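Long-range contact in 3'-5' exonuclease crn-4 (Caenorhabditis elegans, PDB 5DK5), which degrades RNA and DNA in the 3'-to-5' direction and takes part in the breakdown of DNA during apoptosis: residues Gln43-Ile56 with Asp190-Gln203. Sequence-based numbering, arbitrary orientation.
Sequences QFAIVAYDVPNDKI and DAMDDCLNIATILQ
Ala45 of strand 43-50 rests on the first turn of helix 191-203, its CB 3.6 Å from Ala191 CB. The folded Met192 side chain turns its methyl CE back to Ala45 CB. Cys195 SG lies 3.2 Å from Ala45 O. With chi1 at 63°, Val47 directs CG1 at the helix, onto Cys195 CB and Ala199 CB. The strand and helix axes approach to 7.5 Å, at 27°, consistent with the small residues Ala191, Cys195 and Ala199 on the facing side. Ile56 CD1 meets Ala199 O and CB and also approaches Thr200 N. Tyr49 CD2 meets Leu202 CD2.

The helix covers one face of the central mixed sheet of the RNase H-like DEDDh exonuclease fold. Its Asp194 binds magnesium, and Ala191 touches Asp25, another metal ligand, on strand 20-28.

Polar contacts lie at both ends. At the helix start, the extended Gln43 chain reaches Asp190, the N-cap residue, whose OD1 accepts a weak bond from Met192 N. Gln43 NE2 gives a weak but nearly straight bond to Asp190 OD2 (3.3 Å), with amide and carboxylate planes 81° apart. Ala191 N gives another weak one to Gln43 OE1. Gln43 NE2 also bonds to Asn63.

At the other end, the extended Gln203 chain reaches Asp54, at the end of the turn joining the strands. There Asp54 and Lys55 face Asp50 in a G1 beta bulge. Gln203 NE2 bonds weakly to Asp54 O, and a water links NE2 to Ile56 N. Gln203 CG lies 3.4 Å from Asp54 OD1, which sits in plane at the Tyr49 ring edge. Gln203 OE1 lies 3.5 Å from Ile56 CD1. With an alanine here, Asp54 O and the water would probably lose their amide donor, and a gap would open beside Ile56 CD1.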
# COMPACT_ATOMS: atom_id res chain seq x y z
N GLN B 43 12.95 7.18 -2.77
CA GLN B 43 13.96 7.89 -3.53
C GLN B 43 14.89 8.68 -2.60
O GLN B 43 14.45 9.30 -1.63
CB GLN B 43 13.33 8.83 -4.56
CG GLN B 43 14.35 9.44 -5.51
CD GLN B 43 13.71 10.14 -6.69
OE1 GLN B 43 12.50 10.35 -6.73
NE2 GLN B 43 14.53 10.52 -7.67
N PHE B 44 16.18 8.63 -2.93
CA PHE B 44 17.24 9.20 -2.10
C PHE B 44 18.08 10.14 -2.97
O PHE B 44 18.88 9.68 -3.79
CB PHE B 44 18.10 8.07 -1.52
CG PHE B 44 18.96 8.47 -0.35
CD1 PHE B 44 19.34 9.78 -0.14
CD2 PHE B 44 19.40 7.50 0.54
CE1 PHE B 44 20.14 10.13 0.93
CE2 PHE B 44 20.20 7.84 1.62
CZ PHE B 44 20.57 9.15 1.81
N ALA B 45 17.89 11.45 -2.80
CA ALA B 45 18.50 12.44 -3.68
C ALA B 45 19.34 13.47 -2.92
O ALA B 45 18.89 14.05 -1.94
CB ALA B 45 17.43 13.15 -4.49
N ILE B 46 20.56 13.68 -3.41
CA ILE B 46 21.47 14.68 -2.84
C ILE B 46 22.18 15.44 -3.95
O ILE B 46 22.55 14.87 -4.97
CB ILE B 46 22.52 14.03 -1.90
CG1 ILE B 46 21.84 13.27 -0.76
CG2 ILE B 46 23.46 15.10 -1.34
CD1 ILE B 46 22.80 12.47 0.11
N VAL B 47 22.36 16.74 -3.74
CA VAL B 47 23.21 17.56 -4.60
C VAL B 47 24.12 18.41 -3.72
O VAL B 47 23.70 18.93 -2.69
CB VAL B 47 22.38 18.47 -5.54
CG1 VAL B 47 21.55 19.46 -4.75
CG2 VAL B 47 23.30 19.19 -6.52
N ALA B 48 25.38 18.54 -4.14
CA ALA B 48 26.38 19.24 -3.34
C ALA B 48 26.45 20.72 -3.71
O ALA B 48 26.30 21.08 -4.88
CB ALA B 48 27.73 18.58 -3.52
N TYR B 49 26.68 21.56 -2.71
CA TYR B 49 26.89 22.99 -2.92
C TYR B 49 28.24 23.42 -2.36
O TYR B 49 28.53 23.20 -1.19
CB TYR B 49 25.77 23.80 -2.28
CG TYR B 49 26.00 25.29 -2.34
CD1 TYR B 49 25.86 25.99 -3.53
CD2 TYR B 49 26.35 26.01 -1.20
CE1 TYR B 49 26.06 27.36 -3.59
CE2 TYR B 49 26.55 27.37 -1.25
CZ TYR B 49 26.41 28.04 -2.45
OH TYR B 49 26.62 29.40 -2.50
N ASP B 50 29.05 24.02 -3.22
CA ASP B 50 30.37 24.50 -2.83
C ASP B 50 30.24 25.90 -2.24
O ASP B 50 29.96 26.86 -2.96
CB ASP B 50 31.31 24.50 -4.05
CG ASP B 50 32.75 24.82 -3.69
OD1 ASP B 50 33.00 25.81 -2.97
OD2 ASP B 50 33.65 24.07 -4.13
N VAL B 51 30.44 26.01 -0.93
CA VAL B 51 30.19 27.27 -0.23
C VAL B 51 31.23 28.34 -0.57
O VAL B 51 30.86 29.45 -0.94
CB VAL B 51 30.13 27.06 1.30
CG1 VAL B 51 30.02 28.40 2.03
CG2 VAL B 51 28.96 26.17 1.66
N PRO B 52 32.53 28.03 -0.43
CA PRO B 52 33.52 29.07 -0.74
C PRO B 52 33.45 29.58 -2.18
O PRO B 52 33.56 30.78 -2.41
CB PRO B 52 34.86 28.37 -0.49
CG PRO B 52 34.56 27.27 0.43
CD PRO B 52 33.18 26.80 0.08
N ASN B 53 33.27 28.66 -3.13
CA ASN B 53 33.27 29.03 -4.55
C ASN B 53 31.88 29.37 -5.07
O ASN B 53 31.72 29.75 -6.23
CB ASN B 53 33.86 27.89 -5.38
CG ASN B 53 35.28 27.56 -4.98
OD1 ASN B 53 35.53 26.58 -4.28
ND2 ASN B 53 36.22 28.38 -5.43
N ASP B 54 30.87 29.24 -4.20
CA ASP B 54 29.50 29.59 -4.56
C ASP B 54 29.07 28.88 -5.84
O ASP B 54 28.70 29.52 -6.82
CB ASP B 54 29.36 31.11 -4.72
CG ASP B 54 27.93 31.55 -4.90
OD1 ASP B 54 27.03 30.92 -4.31
OD2 ASP B 54 27.69 32.54 -5.63
N LYS B 55 29.12 27.55 -5.82
CA LYS B 55 28.83 26.76 -7.01
C LYS B 55 27.98 25.53 -6.70
O LYS B 55 28.38 24.67 -5.92
CB LYS B 55 30.14 26.32 -7.68
CG LYS B 55 29.96 25.50 -8.95
CD LYS B 55 29.19 26.25 -10.01
CE LYS B 55 29.00 25.41 -11.26
NZ LYS B 55 28.16 26.12 -12.27
N ILE B 56 26.81 25.46 -7.32
CA ILE B 56 25.97 24.27 -7.24
C ILE B 56 26.57 23.19 -8.14
O ILE B 56 26.59 23.33 -9.36
CB ILE B 56 24.52 24.56 -7.68
CG1 ILE B 56 23.90 25.64 -6.78
CG2 ILE B 56 23.68 23.28 -7.64
CD1 ILE B 56 22.51 26.08 -7.19
N ASP B 190 10.78 14.98 -9.71
CA ASP B 190 10.95 14.05 -8.60
C ASP B 190 11.83 14.66 -7.50
O ASP B 190 11.91 15.88 -7.37
CB ASP B 190 11.54 12.73 -9.11
CG ASP B 190 12.90 12.90 -9.77
OD1 ASP B 190 13.50 13.99 -9.66
OD2 ASP B 190 13.37 11.92 -10.40
N ALA B 191 12.47 13.81 -6.71
CA ALA B 191 13.29 14.24 -5.58
C ALA B 191 14.41 15.19 -5.99
O ALA B 191 14.70 16.16 -5.30
CB ALA B 191 13.87 13.04 -4.87
N MET B 192 15.04 14.90 -7.13
CA MET B 192 16.20 15.67 -7.56
C MET B 192 15.79 17.10 -7.92
O MET B 192 16.58 18.03 -7.76
CB MET B 192 16.88 15.00 -8.76
CG MET B 192 18.14 15.70 -9.25
SD MET B 192 19.37 16.00 -7.95
CE MET B 192 19.80 14.32 -7.48
N ASP B 193 14.55 17.27 -8.38
CA ASP B 193 14.04 18.61 -8.68
C ASP B 193 13.94 19.43 -7.40
O ASP B 193 14.26 20.62 -7.40
CB ASP B 193 12.67 18.52 -9.36
CG ASP B 193 12.78 18.11 -10.81
OD1 ASP B 193 13.85 17.61 -11.22
OD2 ASP B 193 11.78 18.29 -11.55
N ASP B 194 13.49 18.80 -6.32
CA ASP B 194 13.43 19.46 -5.02
C ASP B 194 14.83 19.88 -4.59
O ASP B 194 15.04 21.00 -4.12
CB ASP B 194 12.81 18.54 -3.97
CG ASP B 194 11.33 18.28 -4.22
OD1 ASP B 194 10.85 18.60 -5.33
OD2 ASP B 194 10.66 17.76 -3.31
N CYS B 195 15.79 18.98 -4.76
CA CYS B 195 17.18 19.25 -4.43
C CYS B 195 17.70 20.48 -5.18
O CYS B 195 18.33 21.35 -4.59
CB CYS B 195 18.06 18.04 -4.74
SG CYS B 195 17.90 16.68 -3.57
N LEU B 196 17.42 20.53 -6.48
CA LEU B 196 17.88 21.63 -7.31
C LEU B 196 17.22 22.94 -6.91
O LEU B 196 17.88 23.98 -6.88
CB LEU B 196 17.60 21.33 -8.79
CG LEU B 196 18.39 20.17 -9.40
CD1 LEU B 196 17.89 19.85 -10.80
CD2 LEU B 196 19.88 20.47 -9.43
N ASN B 197 15.93 22.90 -6.60
CA ASN B 197 15.21 24.09 -6.17
C ASN B 197 15.74 24.61 -4.84
O ASN B 197 15.97 25.81 -4.69
CB ASN B 197 13.71 23.80 -6.06
CG ASN B 197 13.00 23.90 -7.39
OD1 ASN B 197 12.86 24.98 -7.96
ND2 ASN B 197 12.53 22.76 -7.89
N ILE B 198 15.95 23.71 -3.89
CA ILE B 198 16.47 24.08 -2.58
C ILE B 198 17.88 24.65 -2.72
O ILE B 198 18.24 25.62 -2.05
CB ILE B 198 16.48 22.88 -1.62
CG1 ILE B 198 15.05 22.46 -1.29
CG2 ILE B 198 17.22 23.23 -0.32
CD1 ILE B 198 14.94 21.11 -0.59
N ALA B 199 18.67 24.04 -3.59
CA ALA B 199 20.05 24.48 -3.82
C ALA B 199 20.08 25.89 -4.40
O ALA B 199 20.88 26.72 -3.97
CB ALA B 199 20.76 23.51 -4.75
N THR B 200 19.22 26.15 -5.38
CA THR B 200 19.16 27.46 -6.01
C THR B 200 18.66 28.50 -5.01
O THR B 200 19.16 29.63 -4.98
CB THR B 200 18.25 27.45 -7.24
OG1 THR B 200 18.67 26.42 -8.15
CG2 THR B 200 18.28 28.79 -7.96
N ILE B 201 17.68 28.12 -4.21
CA ILE B 201 17.18 28.99 -3.14
C ILE B 201 18.31 29.27 -2.16
O ILE B 201 18.55 30.42 -1.79
CB ILE B 201 15.99 28.35 -2.40
CG1 ILE B 201 14.77 28.30 -3.32
CG2 ILE B 201 15.64 29.14 -1.14
CD1 ILE B 201 13.70 27.32 -2.86
N LEU B 202 18.99 28.22 -1.73
CA LEU B 202 20.11 28.33 -0.80
C LEU B 202 21.16 29.31 -1.33
O LEU B 202 21.66 30.16 -0.60
CB LEU B 202 20.74 26.96 -0.56
CG LEU B 202 22.05 26.92 0.24
CD1 LEU B 202 21.84 27.43 1.65
CD2 LEU B 202 22.61 25.51 0.26
N GLN B 203 21.48 29.18 -2.61
CA GLN B 203 22.47 30.03 -3.25
C GLN B 203 22.02 31.49 -3.26
O GLN B 203 22.74 32.38 -2.82
CB GLN B 203 22.73 29.56 -4.69
CG GLN B 203 23.83 30.33 -5.41
CD GLN B 203 24.10 29.77 -6.80
OE1 GLN B 203 23.18 29.53 -7.58
NE2 GLN B 203 25.38 29.55 -7.11
O HOH W 1 25.89 27.41 -9.34